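Local coordinates for protein botulinum neurotoxin type G (Clostridium botulinum, PDB 3MPP) that attaches the neurotoxin to the host cell surface through its receptor-binding domain, while the heavy chain carries the protease light chain into the cytosol, at residues Q39-N44 with T193-I198; P76-N81 with A272-Q277; A264-F269 with Q277-G282. The protein carries 4 engineered substitutions. One frame throughout, in Å; residues are numbered along the deposited sequence. Where two conformers were deposited one is given.

Interaction 1: residues Q39-N44 with T193-I198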
loop_
_atom_site.group_PDB
_atom_site.type_symbol
_atom_site.label_atom_id
_atom_site.label_comp_id
_atom_site.label_asym_id
_atom_site.label_seq_id
_atom_site.Cartn_x
_atom_site.Cartn_y
_atom_site.Cartn_z
ATOM N N GLN A 39 11.412 5.889 5.429
ATOM C CA GLN A 39 11.367 5.394 4.047
ATOM C C GLN A 39 12.438 6.034 3.187
ATOM O O GLN A 39 12.755 7.195 3.386
ATOM C CB GLN A 39 10.003 5.681 3.414
ATOM C CG GLN A 39 8.809 5.220 4.250
ATOM C CD GLN A 39 7.474 5.578 3.584
ATOM O OE1 GLN A 39 7.436 6.282 2.560
ATOM N NE2 GLN A 39 6.381 5.093 4.159
ATOM N N PHE A 40 12.991 5.291 2.224
ATOM C CA PHE A 40 13.899 5.918 1.260
ATOM C C PHE A 40 13.616 5.573 -0.197
ATOM O O PHE A 40 13.128 4.496 -0.515
ATOM C CB PHE A 40 15.398 5.703 1.599
ATOM C CG PHE A 40 15.873 4.285 1.472
ATOM C CD1 PHE A 40 16.305 3.787 0.248
ATOM C CD2 PHE A 40 15.943 3.461 2.589
ATOM C CE1 PHE A 40 16.773 2.486 0.130
ATOM C CE2 PHE A 40 16.402 2.152 2.480
ATOM C CZ PHE A 40 16.828 1.664 1.241
ATOM N N LYS A 41 13.953 6.516 -1.068
ATOM C CA LYS A 41 13.701 6.403 -2.494
ATOM C C LYS A 41 15.029 6.365 -3.254
ATOM O O LYS A 41 15.854 7.274 -3.135
ATOM C CB LYS A 41 12.876 7.610 -2.947
ATOM C CG LYS A 41 12.419 7.609 -4.406
ATOM C CD LYS A 41 11.710 8.958 -4.664
ATOM C CE LYS A 41 11.214 9.146 -6.073
ATOM N NZ LYS A 41 10.555 10.490 -6.184
ATOM N N LEU A 42 15.224 5.309 -4.030
ATOM C CA LEU A 42 16.353 5.211 -4.957
ATOM C C LEU A 42 15.927 5.678 -6.341
ATOM O O LEU A 42 14.975 5.147 -6.912
ATOM C CB LEU A 42 16.842 3.766 -5.041
ATOM C CG LEU A 42 17.275 3.094 -3.732
ATOM C CD1 LEU A 42 17.629 1.639 -3.960
ATOM C CD2 LEU A 42 18.455 3.849 -3.120
ATOM N N ASN A 43 16.640 6.672 -6.866
ATOM C CA ASN A 43 16.456 7.167 -8.228
ATOM C C ASN A 43 17.476 6.496 -9.141
ATOM O O ASN A 43 18.352 5.768 -8.666
ATOM C CB ASN A 43 16.651 8.692 -8.269
ATOM C CG ASN A 43 15.661 9.442 -7.372
ATOM O OD1 ASN A 43 16.047 10.270 -6.536
ATOM N ND2 ASN A 43 14.388 9.153 -7.542
ATOM N N ASN A 44 17.375 6.738 -10.447
ATOM C CA ASN A 44 18.261 6.067 -11.385
ATOM C C ASN A 44 19.524 6.876 -11.649
ATOM O O ASN A 44 19.679 7.471 -12.711
ATOM C CB ASN A 44 17.558 5.743 -12.708
ATOM C CG ASN A 44 18.349 4.740 -13.543
ATOM O OD1 ASN A 44 19.419 4.287 -13.126
ATOM N ND2 ASN A 44 17.834 4.393 -14.715
ATOM N N THR A 193 13.860 7.695 -15.525
ATOM C CA THR A 193 12.839 8.189 -14.612
ATOM C C THR A 193 12.502 7.193 -13.516
ATOM O O THR A 193 11.705 7.507 -12.634
ATOM C CB THR A 193 11.519 8.555 -15.341
ATOM O OG1 THR A 193 10.847 7.355 -15.754
ATOM C CG2 THR A 193 11.802 9.458 -16.534
ATOM N N LYS A 194 13.100 6.005 -13.561
ATOM C CA LYS A 194 12.743 4.941 -12.614
ATOM C C LYS A 194 13.109 5.298 -11.179
ATOM O O LYS A 194 14.121 5.964 -10.921
ATOM C CB LYS A 194 13.405 3.600 -12.993
ATOM C CG LYS A 194 12.898 2.390 -12.168
ATOM C CD LYS A 194 11.409 2.097 -12.449
ATOM C CE LYS A 194 11.214 1.435 -13.820
ATOM N NZ LYS A 194 9.761 1.365 -14.218
ATOM N N PHE A 195 12.274 4.863 -10.241
ATOM C CA PHE A 195 12.626 4.957 -8.835
ATOM C C PHE A 195 12.014 3.770 -8.120
ATOM O O PHE A 195 11.141 3.099 -8.669
ATOM C CB PHE A 195 12.146 6.281 -8.219
ATOM C CG PHE A 195 10.651 6.470 -8.270
ATOM C CD1 PHE A 195 9.841 5.980 -7.254
ATOM C CD2 PHE A 195 10.055 7.117 -9.349
ATOM C CE1 PHE A 195 8.452 6.140 -7.304
ATOM C CE2 PHE A 195 8.681 7.277 -9.407
ATOM C CZ PHE A 195 7.874 6.786 -8.375
ATOM N N VAL A 196 12.505 3.499 -6.915
ATOM C CA VAL A 196 11.974 2.440 -6.077
ATOM C C VAL A 196 11.956 2.956 -4.652
ATOM O O VAL A 196 12.934 3.563 -4.212
ATOM C CB VAL A 196 12.884 1.171 -6.102
ATOM C CG1 VAL A 196 12.184 0.020 -5.406
ATOM C CG2 VAL A 196 13.258 0.789 -7.525
ATOM N N TRP A 197 10.861 2.722 -3.928
ATOM C CA TRP A 197 10.803 3.077 -2.504
ATOM C C TRP A 197 11.056 1.822 -1.674
ATOM O O TRP A 197 10.556 0.742 -2.001
ATOM C CB TRP A 197 9.431 3.679 -2.117
ATOM C CG TRP A 197 9.245 5.130 -2.485
ATOM C CD1 TRP A 197 8.652 5.631 -3.618
ATOM C CD2 TRP A 197 9.635 6.265 -1.700
ATOM N NE1 TRP A 197 8.661 7.014 -3.583
ATOM C CE2 TRP A 197 9.250 7.423 -2.414
ATOM C CE3 TRP A 197 10.287 6.413 -0.459
ATOM C CZ2 TRP A 197 9.504 8.713 -1.935
ATOM C CZ3 TRP A 197 10.528 7.686 0.018
ATOM C CH2 TRP A 197 10.136 8.825 -0.718
ATOM N N ILE A 198 11.811 1.977 -0.588
ATOM C CA ILE A 198 12.100 0.873 0.326
ATOM C C ILE A 198 11.900 1.325 1.778
ATOM O O ILE A 198 12.185 2.474 2.117
ATOM C CB ILE A 198 13.554 0.378 0.140
ATOM C CG1 ILE A 198 13.705 -0.315 -1.218
ATOM C CG2 ILE A 198 13.956 -0.565 1.277
ATOM C CD1 ILE A 198 15.133 -0.473 -1.666
HETATM O O HOH W 1 15.278 8.196 -11.647
#
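The side chain of Lys41 passes obliquely over a face of the Trp197 indole and a face of the Phe195 ring: CB of Lys41 sits over the centre of the Trp197 six-membered ring, 3.5 Å from its centroid, and CE of Lys41 lies 3.9 Å from the Phe195 centroid. Strand 39-43 and the beginning of strand 195-204 pair antiparallel in a sheet of the N-terminal receptor-binding subdomain, a lectin-like jelly roll. With CG anti to the backbone N (chi1 -175°) and all later torsions extended, Lys41 spans both rings and makes a cation-pi contact over the face of Phe195, with NZ of Lys41 4.6 Å from the ring centroid. The same NZ forms a salt bridge with Glu427 of the C-terminal subdomain.

On the opposite face of the sheet, which carries Phe40, Leu42, Val196 and Ile198, the Phe40 ring has CB of Ile198 over one face, off-centre, and CG of Leu42 in plane at its edge. CG2 of Ile198 reaches CZ of Phe40 at 3.6 Å. Two reciprocal pairs of backbone hydrogen bonds, Phe40 with Ile198 and Leu42 with Val196, hold the register. Beyond them, one water accepts from Asn44 N at 2.8 Å and donates to Lys194 O at 2.6 Å.

Interaction 2: residues P76-N81 with A272-Q277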
loop_
_atom_site.group_PDB
_atom_site.type_symbol
_atom_site.label_atom_id
_atom_site.label_comp_id
_atom_site.label_asym_id
_atom_site.label_seq_id
_atom_site.Cartn_x
_atom_site.Cartn_y
_atom_site.Cartn_z
ATOM N N PRO A 76 6.733 1.941 -9.000
ATOM C CA PRO A 76 5.739 2.685 -9.785
ATOM C C PRO A 76 5.075 1.849 -10.871
ATOM O O PRO A 76 5.676 0.927 -11.405
ATOM C CB PRO A 76 6.545 3.813 -10.429
ATOM C CG PRO A 76 7.998 3.483 -10.211
ATOM C CD PRO A 76 8.126 2.343 -9.284
ATOM N N LYS A 77 3.835 2.198 -11.192
ATOM C CA LYS A 77 3.125 1.602 -12.316
ATOM C C LYS A 77 3.959 1.752 -13.586
ATOM O O LYS A 77 4.662 2.739 -13.764
ATOM C CB LYS A 77 1.792 2.327 -12.525
ATOM C CG LYS A 77 0.907 1.742 -13.609
ATOM C CD LYS A 77 -0.358 2.626 -13.786
ATOM C CE LYS A 77 -0.941 2.465 -15.186
ATOM N NZ LYS A 77 -0.017 3.007 -16.242
ATOM N N TYR A 78 3.866 0.769 -14.466
ATOM C CA TYR A 78 4.438 0.861 -15.801
ATOM C C TYR A 78 3.960 2.123 -16.524
ATOM O O TYR A 78 2.876 2.648 -16.250
ATOM C CB TYR A 78 4.015 -0.368 -16.603
ATOM C CG TYR A 78 2.537 -0.702 -16.448
ATOM C CD1 TYR A 78 1.562 -0.041 -17.197
ATOM C CD2 TYR A 78 2.120 -1.681 -15.550
ATOM C CE1 TYR A 78 0.203 -0.374 -17.058
ATOM C CE2 TYR A 78 0.775 -1.994 -15.395
ATOM C CZ TYR A 78 -0.170 -1.338 -16.141
ATOM O OH TYR A 78 -1.492 -1.670 -15.968
ATOM N N ASN A 79 4.784 2.645 -17.421
ATOM C CA ASN A 79 4.313 3.673 -18.337
ATOM C C ASN A 79 3.645 2.977 -19.524
ATOM O O ASN A 79 4.248 2.122 -20.183
ATOM C CB ASN A 79 5.453 4.586 -18.813
ATOM C CG ASN A 79 5.858 5.628 -17.772
ATOM O OD1 ASN A 79 5.056 6.050 -16.930
ATOM N ND2 ASN A 79 7.111 6.058 -17.842
ATOM N N ASN A 80 2.386 3.326 -19.786
ATOM C CA ASN A 80 1.638 2.675 -20.861
ATOM C C ASN A 80 2.419 2.604 -22.176
ATOM O O ASN A 80 2.397 1.590 -22.847
ATOM C CB ASN A 80 0.311 3.374 -21.133
ATOM C CG ASN A 80 -0.663 3.264 -19.978
ATOM O OD1 ASN A 80 -0.429 2.536 -19.005
ATOM N ND2 ASN A 80 -1.766 4.003 -20.078
ATOM N N ASN A 81 3.103 3.687 -22.529
ATOM C CA ASN A 81 3.796 3.783 -23.814
ATOM C C ASN A 81 5.233 3.249 -23.804
ATOM O O ASN A 81 5.944 3.340 -24.804
ATOM C CB ASN A 81 3.767 5.228 -24.331
ATOM C CG ASN A 81 4.573 6.188 -23.464
ATOM O OD1 ASN A 81 5.557 5.801 -22.833
ATOM N ND2 ASN A 81 4.164 7.451 -23.443
ATOM N N ALA A 272 -1.967 -4.286 -25.632
ATOM C CA ALA A 272 -1.595 -5.683 -25.822
ATOM C C ALA A 272 -1.088 -6.328 -24.534
ATOM O O ALA A 272 -1.353 -7.501 -24.269
ATOM C CB ALA A 272 -0.556 -5.819 -26.936
ATOM N N ALA A 273 -0.367 -5.558 -23.727
ATOM C CA ALA A 273 0.353 -6.125 -22.599
ATOM C C ALA A 273 -0.329 -5.897 -21.264
ATOM O O ALA A 273 -0.096 -6.648 -20.322
ATOM C CB ALA A 273 1.770 -5.574 -22.552
ATOM N N ILE A 274 -1.154 -4.860 -21.165
ATOM C CA ILE A 274 -1.660 -4.469 -19.852
ATOM C C ILE A 274 -3.132 -4.056 -19.846
ATOM O O ILE A 274 -3.734 -3.794 -20.887
ATOM C CB ILE A 274 -0.796 -3.338 -19.229
ATOM C CG1 ILE A 274 -0.785 -2.104 -20.131
ATOM C CG2 ILE A 274 0.626 -3.807 -18.981
ATOM C CD1 ILE A 274 -1.883 -1.110 -19.801
ATOM N N ASN A 275 -3.693 -4.002 -18.649
ATOM C CA ASN A 275 -5.058 -3.521 -18.443
ATOM C C ASN A 275 -5.215 -3.069 -17.014
ATOM O O ASN A 275 -4.729 -3.736 -16.090
ATOM C CB ASN A 275 -6.076 -4.631 -18.717
ATOM C CG ASN A 275 -7.454 -4.287 -18.183
ATOM O OD1 ASN A 275 -8.164 -3.463 -18.760
ATOM N ND2 ASN A 275 -7.826 -4.895 -17.060
ATOM N N TYR A 276 -5.884 -1.934 -16.826
ATOM C CA TYR A 276 -6.199 -1.427 -15.495
ATOM C C TYR A 276 -7.425 -0.539 -15.541
ATOM O O TYR A 276 -7.695 0.099 -16.556
ATOM C CB TYR A 276 -5.032 -0.607 -14.912
ATOM C CG TYR A 276 -4.695 0.655 -15.677
ATOM C CD1 TYR A 276 -5.270 1.875 -15.342
ATOM C CD2 TYR A 276 -3.766 0.630 -16.727
ATOM C CE1 TYR A 276 -4.950 3.046 -16.043
ATOM C CE2 TYR A 276 -3.442 1.789 -17.430
ATOM C CZ TYR A 276 -4.037 2.991 -17.084
ATOM O OH TYR A 276 -3.714 4.131 -17.783
ATOM N N GLN A 277 -8.141 -0.466 -14.423
ATOM C CA GLN A 277 -9.203 0.521 -14.288
ATOM C C GLN A 277 -8.672 1.792 -13.657
ATOM O O GLN A 277 -7.798 1.739 -12.793
ATOM C CB GLN A 277 -10.376 -0.049 -13.485
ATOM C CG GLN A 277 -11.223 -1.014 -14.336
ATOM C CD GLN A 277 -12.358 -1.619 -13.548
ATOM O OE1 GLN A 277 -12.315 -1.668 -12.316
ATOM N NE2 GLN A 277 -13.373 -2.101 -14.252
HETATM O O HOH W 2 -1.430 5.519 -17.216
HETATM O O HOH W 3 -2.577 -3.396 -14.139
#
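This is a buried contact between the two halves of the receptor-binding domain: a loop of the N-terminal subdomain, 76-81, meets the turn and short strand 272-277 of the C-terminal, beta-trefoil subdomain. Aromatic rings and aliphatic chains carry it. Tyr78 is sandwiched between CG of Lys77 over one face and CG2 of Ile274 over the opposite face, the latter 3.9 Å from the ring centroid. Ile274 holds CG1 between its backbone N and carbonyl carbon (chi1 59°), and its CD1 reaches CE1 of Tyr78 at 3.5 Å.

Lys77 serves both tyrosines. Its chain is extended until a bend at chi4 (-66°), and it crosses Tyr276 at about a right angle with CE over the ring face, 3.4 Å from CE2 of Tyr276. The ammonium is gripped within its own loop: Lys77 NZ donates to Tyr78 O at 2.9 Å and to Asn80 OD1 at 2.8 Å, the second from above the carbonyl plane of the amide. A water that accepts from the same NZ also bonds Tyr276 OH. The Asn80 amide comes to the edge of the Tyr276 ring, planes 39° apart, with ND2 in the ring plane and 3.0 Å from Tyr276 OH. The other phenol, Tyr78 OH, is linked by a second water, 2.7 Å away, to Asn275 O.

Around this core, Ile83 of helix 83-88 packs against Tyr78 and Ile274, Phe269 of strand 260-270 touches Asn80 and Ile274, and the backbone of Lys77 is hydrogen-bonded to the backbone of Gly428.

Interaction 3: residues A264-F269 with Q277-G282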
loop_
_atom_site.group_PDB
_atom_site.type_symbol
_atom_site.label_atom_id
_atom_site.label_comp_id
_atom_site.label_asym_id
_atom_site.label_seq_id
_atom_site.Cartn_x
_atom_site.Cartn_y
_atom_site.Cartn_z
ATOM N N ALA A 264 -20.904 4.531 -10.485
ATOM C CA ALA A 264 -20.716 4.490 -11.924
ATOM C C ALA A 264 -19.565 3.532 -12.197
ATOM O O ALA A 264 -18.663 3.399 -11.375
ATOM C CB ALA A 264 -20.403 5.893 -12.463
ATOM N N PRO A 265 -19.589 2.848 -13.351
ATOM C CA PRO A 265 -18.507 1.908 -13.657
ATOM C C PRO A 265 -17.185 2.641 -13.886
ATOM O O PRO A 265 -17.172 3.660 -14.580
ATOM C CB PRO A 265 -18.958 1.244 -14.968
ATOM C CG PRO A 265 -20.387 1.621 -15.150
ATOM C CD PRO A 265 -20.607 2.904 -14.413
ATOM N N ARG A 266 -16.095 2.127 -13.322
ATOM C CA ARG A 266 -14.769 2.684 -13.591
ATOM C C ARG A 266 -14.452 2.546 -15.077
ATOM O O ARG A 266 -14.800 1.551 -15.712
ATOM C CB ARG A 266 -13.691 1.935 -12.805
ATOM C CG ARG A 266 -13.722 2.174 -11.312
ATOM C CD ARG A 266 -12.547 1.488 -10.592
ATOM N NE ARG A 266 -12.707 1.692 -9.156
ATOM C CZ ARG A 266 -12.474 2.847 -8.554
ATOM N NH1 ARG A 266 -12.018 3.879 -9.259
ATOM N NH2 ARG A 266 -12.689 2.965 -7.256
ATOM N N THR A 267 -13.777 3.537 -15.628
ATOM C CA THR A 267 -13.271 3.417 -16.985
ATOM C C THR A 267 -11.961 2.672 -16.893
ATOM O O THR A 267 -11.442 2.453 -15.797
ATOM C CB THR A 267 -13.014 4.794 -17.607
ATOM O OG1 THR A 267 -12.244 5.591 -16.689
ATOM C CG2 THR A 267 -14.343 5.488 -17.888
ATOM N N ASN A 268 -11.409 2.301 -18.043
ATOM C CA ASN A 268 -10.206 1.494 -18.053
ATOM C C ASN A 268 -9.265 1.870 -19.175
ATOM O O ASN A 268 -9.623 2.606 -20.094
ATOM C CB ASN A 268 -10.574 0.028 -18.198
ATOM C CG ASN A 268 -11.280 -0.249 -19.494
ATOM O OD1 ASN A 268 -10.679 -0.180 -20.558
ATOM N ND2 ASN A 268 -12.566 -0.547 -19.419
ATOM N N PHE A 269 -8.052 1.355 -19.081
ATOM C CA PHE A 269 -7.118 1.416 -20.191
ATOM C C PHE A 269 -6.537 0.030 -20.392
ATOM O O PHE A 269 -6.145 -0.636 -19.436
ATOM C CB PHE A 269 -5.990 2.430 -19.924
ATOM C CG PHE A 269 -5.018 2.536 -21.068
ATOM C CD1 PHE A 269 -5.128 3.557 -21.998
ATOM C CD2 PHE A 269 -4.037 1.575 -21.249
ATOM C CE1 PHE A 269 -4.246 3.642 -23.075
ATOM C CE2 PHE A 269 -3.164 1.640 -22.324
ATOM C CZ PHE A 269 -3.264 2.681 -23.239
ATOM N N GLN A 277 -8.141 -0.466 -14.423
ATOM C CA GLN A 277 -9.203 0.521 -14.288
ATOM C C GLN A 277 -8.672 1.792 -13.657
ATOM O O GLN A 277 -7.798 1.739 -12.793
ATOM C CB GLN A 277 -10.376 -0.049 -13.485
ATOM C CG GLN A 277 -11.223 -1.014 -14.336
ATOM C CD GLN A 277 -12.358 -1.619 -13.548
ATOM O OE1 GLN A 277 -12.315 -1.668 -12.316
ATOM N NE2 GLN A 277 -13.373 -2.101 -14.252
ATOM N N ASN A 278 -9.194 2.934 -14.105
ATOM C CA ASN A 278 -8.834 4.238 -13.530
ATOM C C ASN A 278 -9.288 4.416 -12.077
ATOM O O ASN A 278 -10.345 3.925 -11.691
ATOM C CB ASN A 278 -9.413 5.362 -14.400
ATOM C CG ASN A 278 -8.701 5.475 -15.720
ATOM O OD1 ASN A 278 -9.307 5.398 -16.797
ATOM N ND2 ASN A 278 -7.392 5.620 -15.649
ATOM N N LEU A 279 -8.478 5.141 -11.304
ATOM C CA LEU A 279 -8.636 5.335 -9.864
ATOM C C LEU A 279 -9.042 6.748 -9.504
ATOM O O LEU A 279 -9.735 6.985 -8.504
ATOM C CB LEU A 279 -7.300 5.060 -9.160
ATOM C CG LEU A 279 -6.741 3.653 -9.383
ATOM C CD1 LEU A 279 -5.484 3.454 -8.558
ATOM C CD2 LEU A 279 -7.805 2.608 -9.012
ATOM N N TYR A 280 -8.572 7.706 -10.288
ATOM C CA TYR A 280 -8.851 9.092 -9.977
ATOM C C TYR A 280 -10.178 9.526 -10.596
ATOM O O TYR A 280 -10.194 10.297 -11.543
ATOM C CB TYR A 280 -7.723 9.982 -10.480
ATOM C CG TYR A 280 -6.351 9.563 -10.036
ATOM C CD1 TYR A 280 -6.128 9.085 -8.755
ATOM C CD2 TYR A 280 -5.254 9.718 -10.880
ATOM C CE1 TYR A 280 -4.840 8.743 -8.332
ATOM C CE2 TYR A 280 -3.980 9.374 -10.467
ATOM C CZ TYR A 280 -3.779 8.888 -9.194
ATOM O OH TYR A 280 -2.498 8.542 -8.796
ATOM N N LEU A 281 -11.278 9.025 -10.046
ATOM C CA LEU A 281 -12.616 9.219 -10.621
ATOM C C LEU A 281 -13.593 9.575 -9.513
ATOM O O LEU A 281 -13.424 9.124 -8.390
ATOM C CB LEU A 281 -13.093 7.923 -11.283
ATOM C CG LEU A 281 -12.300 7.380 -12.478
ATOM C CD1 LEU A 281 -12.846 6.006 -12.874
ATOM C CD2 LEU A 281 -12.417 8.363 -13.641
ATOM N N GLY A 282 -14.614 10.368 -9.828
ATOM C CA GLY A 282 -15.689 10.632 -8.881
ATOM C C GLY A 282 -15.437 11.722 -7.847
ATOM O O GLY A 282 -14.620 12.617 -8.051
HETATM O O HOH W 4 -11.761 5.938 -7.302
HETATM O O HOH W 5 -13.758 -0.979 -17.061
HETATM O O HOH W 6 -8.218 5.620 -19.620
#
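Arg266 turns CG anti to its carbonyl carbon (chi1 -70°) and then extends as far as NE, which lays its chain against the backbone of Asn278 and Leu279. There NH1 of Arg266 donates to Asn278 O at 3.0 Å, in the carbonyl plane and on a lone pair, although the oxygen is tilted out of the guanidinium plane. Thr267 places OG1 between its backbone N and carbonyl carbon (chi1 49°), from where the hydroxyl donates to OD1 of Asn278 at 2.9 Å, again on a lone pair. The backbone adds a third bond between these neighbours, Asn278 N to Thr267 O at 2.9 Å.

The contact belongs to the C-terminal beta-trefoil subdomain, where strand 260-270 is the middle of a three-stranded antiparallel sheet and 275-277 one of its outer strands. Asn268 and Gln277 form a non-hydrogen-bonded pair, with Asn268 CB 4.1 Å from Gln277 CG on one face of the sheet. Past this pair the segment 277-282 leaves the sheet as a loop and passes through an inverse gamma turn centred on Tyr280, and Leu281 then packs CD1 3.9 Å from CA of Arg266.

Waters fill out the polar links. One accepts from Arg266 NH1 and donates to Leu279 O at 2.6 Å; another joins Arg266 O, Asn268 ND2 and Gln277 NE2. Residues just before strand 250-255 also take part: NE of Arg266 donates to Gln248 O, and OE1 of Gln277 accepts from Asn249 ND2.

Overall arrangement
Interaction 1 pairs strands inside the N-terminal subdomain, interaction 3 joins a strand to the loop following its neighbour within the C-terminal one, and interaction 2 bridges the two. Interactions 2 and 3 share Gln277, the last residue of strand 275-277, their centres about 14 Å apart, and Phe269 touches Asn80 between them. Interaction 1 meets interaction 2 where Phe195 O packs against Pro76 CD. Interaction 2 is the buried one, built on tyrosines, an isoleucine and a lysine, and its clear polar links across the segments run through water; interaction 1 combines regular backbone bonding with one buried apolar face; in interaction 3, partly exposed, direct side-chain hydrogen bonds cross between the segments.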